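Local coordinates for protein L-amino acid deaminase (Proteus vulgaris, PDB 5I39) that binds FAD and, as a membrane-bound flavoenzyme of the FAD-dependent oxidoreductase family, probably removes the amino group from L-amino acids by oxidation, at residues 254-259 with 347-352; 356-361 with 368-373. All blocks are in the same frame, centred on the assembly; numbering follows the deposited sequence. Where two conformers were deposited one is given.

Contact 1 (254-259 with 347-352) and contact 2 (356-361 with 368-373) follow one another along the chain, with strand 340-350 leading on to strand 357-360, and lie about 12 Å apart, centre to centre. Contact 1 belongs to the large mixed sheet, contact 2 to the edge of the Rossmann-type sheet, and they meet in an apolar seam: T256 CG2 packs on A372 CB at 3.5 Å, V254 CG1 on I357 CD1 at 3.7 Å. I350 CD1 approaches the backbone carbon of T373, C, at 3.9 Å. Both contacts reach FAD at different places: M348 of contact 1 meets the isoalloxazine, and in contact 2 the backbone O of T373 accepts a hydrogen bond from the ribityl hydroxyl O3'.

Contact 1: residues 254-259 with 347-352; sequences VPTLPA and AMAIAP. With FAD (flavin-adenine dinucleotide), chain B.
M348, paired with A259 in the antiparallel ladder that joins strands 257-266 and 340-350 of the large mixed sheet, lays its selenomethionine arm over one face of the flavin's dimethylbenzene ring. SE stands 3.7 Å from FAD C9, while CG stands over the methyl C8M at 3.5 Å, on the same side of the flavin plane as SE. The bend at chi3 (-108°) turns CE back over the ring instead of away from it, so the end of the chain is spread across the benzenoid part of the cofactor, beside Q75 of the FAD site. Of the four backbone bonds in the ladder the shortest, M348 N to A259 O, is 2.7 Å and nearly straight at 173°. A259 shares a sheet face with M348 and I350, and its CB packs against I350 CG1 at 4.2 Å. P258 and A349 point to the other face, and T256 CB, just before the strand, rests on A349 CB at 3.9 Å. Past the last bridge P255, modelled in two conformers, brings CB in one of them 3.9 Å from P352 CD; F408 packs against both prolines. In that conformer P255 O is buried without a conventional hydrogen-bond partner and meets carbon, the CA-H of A351 at 3.5 Å and P352 CD at 3.4 Å.

Contact 2: residues 356-361 with 368-373; sequences PIISEV and VINTAT. With FAD (flavin-adenine dinucleotide), chain B.
The strands 357-360 and 368-371 run antiparallel at 178° as the two arms of a beta hairpin, joined by four backbone bonds between I357 and T371 and between S359 and I369. The hairpin closes one side of the Rossmann-type sheet: V368 and N370 bond on through their backbones to strand 235-237, and 357-360 is the outermost strand of this sheet within the chain.

I357 and I369 lie side by side on one face, pointing the same way. I369 was modelled in two conformers, and in the one described here its CG2 is 4.1 Å from CG2 of I357. The other branch of I357 goes towards the end of the ladder: chi1 of -62° sets CG1 against A372 CB, and the extended second torsion keeps CD1 on it too, at 3.8 Å from A372 CB. V361 crosses I369 at about a right angle, but the tight approach between their ends rests on the same conformer and is doubtful. S359, also on this face, donates from OG to E360 O at 2.8 Å, in the carbonyl plane and on a lone pair, and OG also bonds L405 N.

On the opposite face I358 and N370 run alongside each other. The carboxamide of N370 turns OD1 to I358 CG1 at 3.6 Å, an apolar neighbour, while ND2 makes a weak bond to T52; T387 of helix 376-392 packs on both side chains.

Beyond T371 the chain turns through A372, whose phi is positive, and delivers T373 to the cofactor. OG1 of T373, anti to the backbone N (chi1 180°), is gripped by E379 and W375 N. Its methyl CG2 comes to 3.6 Å from FAD O3', and that hydroxyl donates to T373 O at 2.8 Å.

Contact 1: residues 254-259 with 347-352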
loop_
_atom_site.group_PDB
_atom_site.type_symbol
_atom_site.label_atom_id
_atom_site.label_comp_id
_atom_site.label_asym_id
_atom_site.label_seq_id
_atom_site.Cartn_x
_atom_site.Cartn_y
_atom_site.Cartn_z
ATOM N N VAL A 254 6.631 11.529 16.036
ATOM C CA VAL A 254 6.138 10.321 15.367
ATOM C C VAL A 254 7.388 9.502 15.031
ATOM O O VAL A 254 8.145 9.906 14.141
ATOM C CB VAL A 254 5.343 10.651 14.088
ATOM C CG1 VAL A 254 4.810 9.382 13.436
ATOM C CG2 VAL A 254 4.187 11.586 14.409
ATOM N N PRO A 255 7.644 8.384 15.757
ATOM C CA PRO A 255 8.846 7.613 15.458
ATOM C C PRO A 255 8.719 6.824 14.150
ATOM O O PRO A 255 8.018 5.808 14.083
ATOM C CB PRO A 255 8.984 6.689 16.667
ATOM C CG PRO A 255 7.598 6.493 17.144
ATOM C CD PRO A 255 6.821 7.734 16.791
ATOM N N THR A 256 9.369 7.339 13.118
ATOM C CA THR A 256 9.561 6.614 11.875
ATOM C C THR A 256 11.018 6.763 11.488
ATOM O O THR A 256 11.672 7.754 11.845
ATOM C CB THR A 256 8.660 7.112 10.723
ATOM O OG1 THR A 256 8.932 8.488 10.425
ATOM C CG2 THR A 256 7.189 6.948 11.072
ATOM N N LEU A 257 11.532 5.764 10.786
ATOM C CA LEU A 257 12.837 5.879 10.148
ATOM C C LEU A 257 12.724 5.519 8.668
ATOM O O LEU A 257 11.888 4.684 8.289
ATOM C CB LEU A 257 13.897 5.037 10.862
ATOM C CG LEU A 257 14.415 5.616 12.188
ATOM C CD1 LEU A 257 15.284 4.594 12.902
ATOM C CD2 LEU A 257 15.186 6.920 12.008
ATOM N N PRO A 258 13.539 6.173 7.821
ATOM C CA PRO A 258 13.466 5.920 6.387
ATOM C C PRO A 258 13.892 4.514 5.974
ATOM O O PRO A 258 14.757 3.902 6.606
ATOM C CB PRO A 258 14.436 6.955 5.795
ATOM C CG PRO A 258 14.542 8.016 6.827
ATOM C CD PRO A 258 14.469 7.281 8.121
ATOM N N ALA A 259 13.258 4.014 4.921
ATOM C CA ALA A 259 13.691 2.807 4.233
ATOM C C ALA A 259 13.525 3.069 2.747
ATOM O O ALA A 259 12.678 3.870 2.342
ATOM C CB ALA A 259 12.868 1.610 4.671
ATOM N N ALA A 347 10.798 5.704 -1.453
ATOM C CA ALA A 347 11.116 5.967 -0.053
ATOM C C ALA A 347 9.916 5.632 0.826
ATOM O O ALA A 347 8.800 6.077 0.550
ATOM C CB ALA A 347 11.486 7.431 0.126
HETATM N N MSE A 348 10.167 4.863 1.881
HETATM C CA MSE A 348 9.174 4.539 2.915
HETATM C C MSE A 348 9.617 5.114 4.230
HETATM O O MSE A 348 10.750 5.570 4.380
HETATM C CB MSE A 348 9.041 3.022 3.093
HETATM C CG MSE A 348 8.530 2.347 1.835
HETATM SE SE MSE A 348 8.289 0.408 2.033
HETATM C CE MSE A 348 9.856 0.058 0.907
ATOM N N ALA A 349 8.711 5.095 5.198
ATOM C CA ALA A 349 9.014 5.480 6.571
ATOM C C ALA A 349 8.300 4.492 7.475
ATOM O O ALA A 349 7.081 4.345 7.391
ATOM C CB ALA A 349 8.568 6.905 6.848
ATOM N N ILE A 350 9.071 3.835 8.335
ATOM C CA ILE A 350 8.645 2.636 9.052
ATOM C C ILE A 350 8.815 2.869 10.551
ATOM O O ILE A 350 9.815 3.446 10.981
ATOM C CB ILE A 350 9.494 1.415 8.592
ATOM C CG1 ILE A 350 9.406 1.221 7.065
ATOM C CG2 ILE A 350 9.092 0.132 9.307
ATOM C CD1 ILE A 350 8.009 0.996 6.519
ATOM N N ALA A 351 7.835 2.417 11.332
ATOM C CA ALA A 351 7.880 2.529 12.793
ATOM C C ALA A 351 8.870 1.509 13.383
ATOM O O ALA A 351 9.186 0.519 12.727
ATOM C CB ALA A 351 6.494 2.325 13.378
ATOM N N PRO A 352 9.350 1.735 14.626
ATOM C CA PRO A 352 10.331 0.825 15.248
ATOM C C PRO A 352 9.954 -0.662 15.289
ATOM O O PRO A 352 10.839 -1.516 15.203
ATOM C CB PRO A 352 10.454 1.370 16.672
ATOM C CG PRO A 352 10.161 2.818 16.544
ATOM C CD PRO A 352 9.165 2.959 15.429
HETATM P PA FAD B . 2.082 8.463 -0.098
HETATM O O1A FAD B . 3.579 8.784 -0.167
HETATM O O2A FAD B . 1.553 7.702 -1.299
HETATM O O5B FAD B . 1.199 9.782 -0.003
HETATM C C5B FAD B . 1.421 10.793 0.969
HETATM C C4B FAD B . 1.117 12.105 0.270
HETATM O O4B FAD B . 1.157 13.168 1.243
HETATM C C3B FAD B . 2.158 12.439 -0.800
HETATM O O3B FAD B . 1.529 12.519 -2.078
HETATM C C2B FAD B . 2.744 13.767 -0.298
HETATM O O2B FAD B . 3.132 14.660 -1.360
HETATM C C1B FAD B . 1.629 14.317 0.572
HETATM N N9A FAD B . 2.040 15.266 1.611
HETATM C C8A FAD B . 2.996 15.099 2.503
HETATM N N7A FAD B . 3.077 16.142 3.356
HETATM C C5A FAD B . 2.130 16.981 2.956
HETATM C C6A FAD B . 1.653 18.290 3.391
HETATM N N6A FAD B . 2.229 18.913 4.440
HETATM N N1A FAD B . 0.625 18.857 2.729
HETATM C C2A FAD B . 0.028 18.241 1.700
HETATM N N3A FAD B . 0.420 17.053 1.227
HETATM C C4A FAD B . 1.435 16.412 1.821
HETATM N N1 FAD B . 2.529 -1.839 -0.067
HETATM C C2 FAD B . 1.850 -2.954 -0.356
HETATM O O2 FAD B . 0.764 -3.140 0.221
HETATM N N3 FAD B . 2.333 -3.855 -1.246
HETATM C C4 FAD B . 3.505 -3.735 -1.879
HETATM O O4 FAD B . 3.877 -4.572 -2.689
HETATM C C4X FAD B . 4.328 -2.549 -1.601
HETATM N N5 FAD B . 5.559 -2.348 -2.142
HETATM C C5X FAD B . 6.172 -1.169 -1.988
HETATM C C6 FAD B . 7.327 -0.854 -2.706
HETATM C C7 FAD B . 7.943 0.391 -2.605
HETATM C C7M FAD B . 9.163 0.721 -3.435
HETATM C C8 FAD B . 7.379 1.405 -1.702
HETATM C C8M FAD B . 7.985 2.783 -1.579
HETATM C C9 FAD B . 6.237 1.084 -0.966
HETATM C C9A FAD B . 5.619 -0.157 -1.069
HETATM N N10 FAD B . 4.474 -0.477 -0.329
HETATM C C10 FAD B . 3.723 -1.607 -0.643
HETATM C "C1'" FAD B . 3.932 0.444 0.651
HETATM C "C2'" FAD B . 2.892 1.363 0.116
HETATM O "O2'" FAD B . 3.292 1.813 -1.174
HETATM C "C3'" FAD B . 2.763 2.518 1.103
HETATM O "O3'" FAD B . 2.595 2.034 2.462
HETATM C "C4'" FAD B . 1.598 3.431 0.802
HETATM O "O4'" FAD B . 1.628 3.833 -0.580
HETATM C "C5'" FAD B . 1.666 4.656 1.696
HETATM O "O5'" FAD B . 0.574 5.495 1.317
HETATM P P FAD B . 0.505 6.998 1.918
HETATM O O1P FAD B . -0.765 7.606 1.404
HETATM O O2P FAD B . 0.786 6.959 3.405
HETATM O O3P FAD B . 1.832 7.702 1.297
#

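Contact 2: residues 356-361 with 368-373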
loop_
_atom_site.group_PDB
_atom_site.type_symbol
_atom_site.label_atom_id
_atom_site.label_comp_id
_atom_site.label_asym_id
_atom_site.label_seq_id
_atom_site.Cartn_x
_atom_site.Cartn_y
_atom_site.Cartn_z
ATOM N N PRO A 356 1.917 -0.278 11.508
ATOM C CA PRO A 356 1.436 1.068 11.191
ATOM C C PRO A 356 1.230 1.982 12.395
ATOM O O PRO A 356 1.157 1.515 13.537
ATOM C CB PRO A 356 0.082 0.801 10.513
ATOM C CG PRO A 356 0.188 -0.582 9.975
ATOM C CD PRO A 356 0.977 -1.306 11.025
ATOM N N ILE A 357 1.156 3.280 12.114
ATOM C CA ILE A 357 0.688 4.264 13.090
ATOM C C ILE A 357 -0.660 4.770 12.589
ATOM O O ILE A 357 -0.737 5.508 11.605
ATOM C CB ILE A 357 1.697 5.402 13.334
ATOM C CG1 ILE A 357 3.001 4.814 13.898
ATOM C CG2 ILE A 357 1.114 6.417 14.310
ATOM C CD1 ILE A 357 4.155 5.793 14.015
ATOM N N ILE A 358 -1.712 4.319 13.266
ATOM C CA ILE A 358 -3.095 4.666 12.952
ATOM C C ILE A 358 -3.659 5.049 14.306
ATOM O O ILE A 358 -3.960 4.174 15.116
ATOM C CB ILE A 358 -3.882 3.478 12.358
ATOM C CG1 ILE A 358 -3.179 2.907 11.118
ATOM C CG2 ILE A 358 -5.299 3.920 12.003
ATOM C CD1 ILE A 358 -3.597 1.488 10.787
ATOM N N SER A 359 -3.761 6.344 14.582
ATOM C CA SER A 359 -3.847 6.784 15.970
ATOM C C SER A 359 -4.475 8.144 16.160
ATOM O O SER A 359 -4.335 9.030 15.322
ATOM C CB SER A 359 -2.432 6.823 16.557
ATOM O OG SER A 359 -2.439 7.025 17.961
ATOM N N GLU A 360 -5.129 8.307 17.310
ATOM C CA GLU A 360 -5.436 9.626 17.835
ATOM C C GLU A 360 -4.147 10.293 18.299
ATOM O O GLU A 360 -3.123 9.639 18.520
ATOM C CB GLU A 360 -6.396 9.534 19.018
ATOM C CG GLU A 360 -7.754 8.950 18.679
ATOM C CD GLU A 360 -8.703 8.969 19.862
ATOM O OE1 GLU A 360 -9.039 10.075 20.335
ATOM O OE2 GLU A 360 -9.114 7.884 20.319
ATOM N N VAL A 361 -4.229 11.608 18.456
ATOM C CA VAL A 361 -3.125 12.426 18.936
ATOM C C VAL A 361 -3.684 13.203 20.121
ATOM O O VAL A 361 -4.488 14.119 19.943
ATOM C CB VAL A 361 -2.596 13.366 17.830
ATOM C CG1 VAL A 361 -1.467 14.252 18.348
ATOM C CG2 VAL A 361 -2.112 12.554 16.636
ATOM N N VAL A 368 -6.215 12.887 13.686
ATOM C CA VAL A 368 -5.746 11.511 13.653
ATOM C C VAL A 368 -4.653 11.373 12.608
ATOM O O VAL A 368 -4.543 12.191 11.687
ATOM C CB VAL A 368 -6.890 10.502 13.397
ATOM C CG1 VAL A 368 -7.888 10.531 14.543
ATOM C CG2 VAL A 368 -7.596 10.782 12.080
ATOM N N ILE A 369 -3.854 10.325 12.781
ATOM C CA ILE A 369 -2.715 10.002 11.909
ATOM C C ILE A 369 -2.955 8.630 11.298
ATOM O O ILE A 369 -3.365 7.711 12.003
ATOM C CB ILE A 369 -1.384 9.940 12.706
ATOM C CG1 ILE A 369 -0.993 11.324 13.241
ATOM C CG2 ILE A 369 -0.249 9.372 11.851
ATOM C CD1 ILE A 369 0.097 11.292 14.298
ATOM N N ASN A 370 -2.686 8.492 10.001
ATOM C CA ASN A 370 -2.732 7.203 9.309
ATOM C C ASN A 370 -1.501 7.141 8.420
ATOM O O ASN A 370 -1.498 7.701 7.327
ATOM C CB ASN A 370 -4.018 7.072 8.483
ATOM C CG ASN A 370 -4.167 5.706 7.825
ATOM O OD1 ASN A 370 -3.378 4.795 8.057
ATOM N ND2 ASN A 370 -5.194 5.561 6.996
ATOM N N THR A 371 -0.448 6.486 8.902
ATOM C CA THR A 371 0.851 6.573 8.240
ATOM C C THR A 371 1.802 5.460 8.693
ATOM O O THR A 371 1.395 4.492 9.343
ATOM C CB THR A 371 1.456 7.992 8.468
ATOM O OG1 THR A 371 2.388 8.305 7.430
ATOM C CG2 THR A 371 2.133 8.136 9.828
ATOM N N ALA A 372 3.067 5.606 8.304
ATOM C CA ALA A 372 4.176 4.803 8.820
ATOM C C ALA A 372 4.027 3.320 8.511
ATOM O O ALA A 372 4.303 2.479 9.358
ATOM C CB ALA A 372 4.364 5.027 10.322
ATOM N N THR A 373 3.610 3.004 7.289
ATOM C CA THR A 373 3.428 1.615 6.904
ATOM C C THR A 373 4.182 1.258 5.630
ATOM O O THR A 373 4.238 2.038 4.678
ATOM C CB THR A 373 1.936 1.244 6.784
ATOM O OG1 THR A 373 1.838 -0.128 6.399
ATOM C CG2 THR A 373 1.195 2.120 5.782
HETATM P PA FAD B . 2.082 8.463 -0.098
HETATM O O1A FAD B . 3.579 8.784 -0.167
HETATM O O2A FAD B . 1.553 7.702 -1.299
HETATM O O5B FAD B . 1.199 9.782 -0.003
HETATM C C5B FAD B . 1.421 10.793 0.969
HETATM C C4B FAD B . 1.117 12.105 0.270
HETATM O O4B FAD B . 1.157 13.168 1.243
HETATM C C3B FAD B . 2.158 12.439 -0.800
HETATM O O3B FAD B . 1.529 12.519 -2.078
HETATM C C2B FAD B . 2.744 13.767 -0.298
HETATM O O2B FAD B . 3.132 14.660 -1.360
HETATM C C1B FAD B . 1.629 14.317 0.572
HETATM N N9A FAD B . 2.040 15.266 1.611
HETATM C C8A FAD B . 2.996 15.099 2.503
HETATM N N7A FAD B . 3.077 16.142 3.356
HETATM C C5A FAD B . 2.130 16.981 2.956
HETATM C C6A FAD B . 1.653 18.290 3.391
HETATM N N6A FAD B . 2.229 18.913 4.440
HETATM N N1A FAD B . 0.625 18.857 2.729
HETATM C C2A FAD B . 0.028 18.241 1.700
HETATM N N3A FAD B . 0.420 17.053 1.227
HETATM C C4A FAD B . 1.435 16.412 1.821
HETATM N N1 FAD B . 2.529 -1.839 -0.067
HETATM C C2 FAD B . 1.850 -2.954 -0.356
HETATM O O2 FAD B . 0.764 -3.140 0.221
HETATM N N3 FAD B . 2.333 -3.855 -1.246
HETATM C C4 FAD B . 3.505 -3.735 -1.879
HETATM O O4 FAD B . 3.877 -4.572 -2.689
HETATM C C4X FAD B . 4.328 -2.549 -1.601
HETATM N N5 FAD B . 5.559 -2.348 -2.142
HETATM C C5X FAD B . 6.172 -1.169 -1.988
HETATM C C6 FAD B . 7.327 -0.854 -2.706
HETATM C C7 FAD B . 7.943 0.391 -2.605
HETATM C C7M FAD B . 9.163 0.721 -3.435
HETATM C C8 FAD B . 7.379 1.405 -1.702
HETATM C C8M FAD B . 7.985 2.783 -1.579
HETATM C C9 FAD B . 6.237 1.084 -0.966
HETATM C C9A FAD B . 5.619 -0.157 -1.069
HETATM N N10 FAD B . 4.474 -0.477 -0.329
HETATM C C10 FAD B . 3.723 -1.607 -0.643
HETATM C "C1'" FAD B . 3.932 0.444 0.651
HETATM C "C2'" FAD B . 2.892 1.363 0.116
HETATM O "O2'" FAD B . 3.292 1.813 -1.174
HETATM C "C3'" FAD B . 2.763 2.518 1.103
HETATM O "O3'" FAD B . 2.595 2.034 2.462
HETATM C "C4'" FAD B . 1.598 3.431 0.802
HETATM O "O4'" FAD B . 1.628 3.833 -0.580
HETATM C "C5'" FAD B . 1.666 4.656 1.696
HETATM O "O5'" FAD B . 0.574 5.495 1.317
HETATM P P FAD B . 0.505 6.998 1.918
HETATM O O1P FAD B . -0.765 7.606 1.404
HETATM O O2P FAD B . 0.786 6.959 3.405
HETATM O O3P FAD B . 1.832 7.702 1.297
#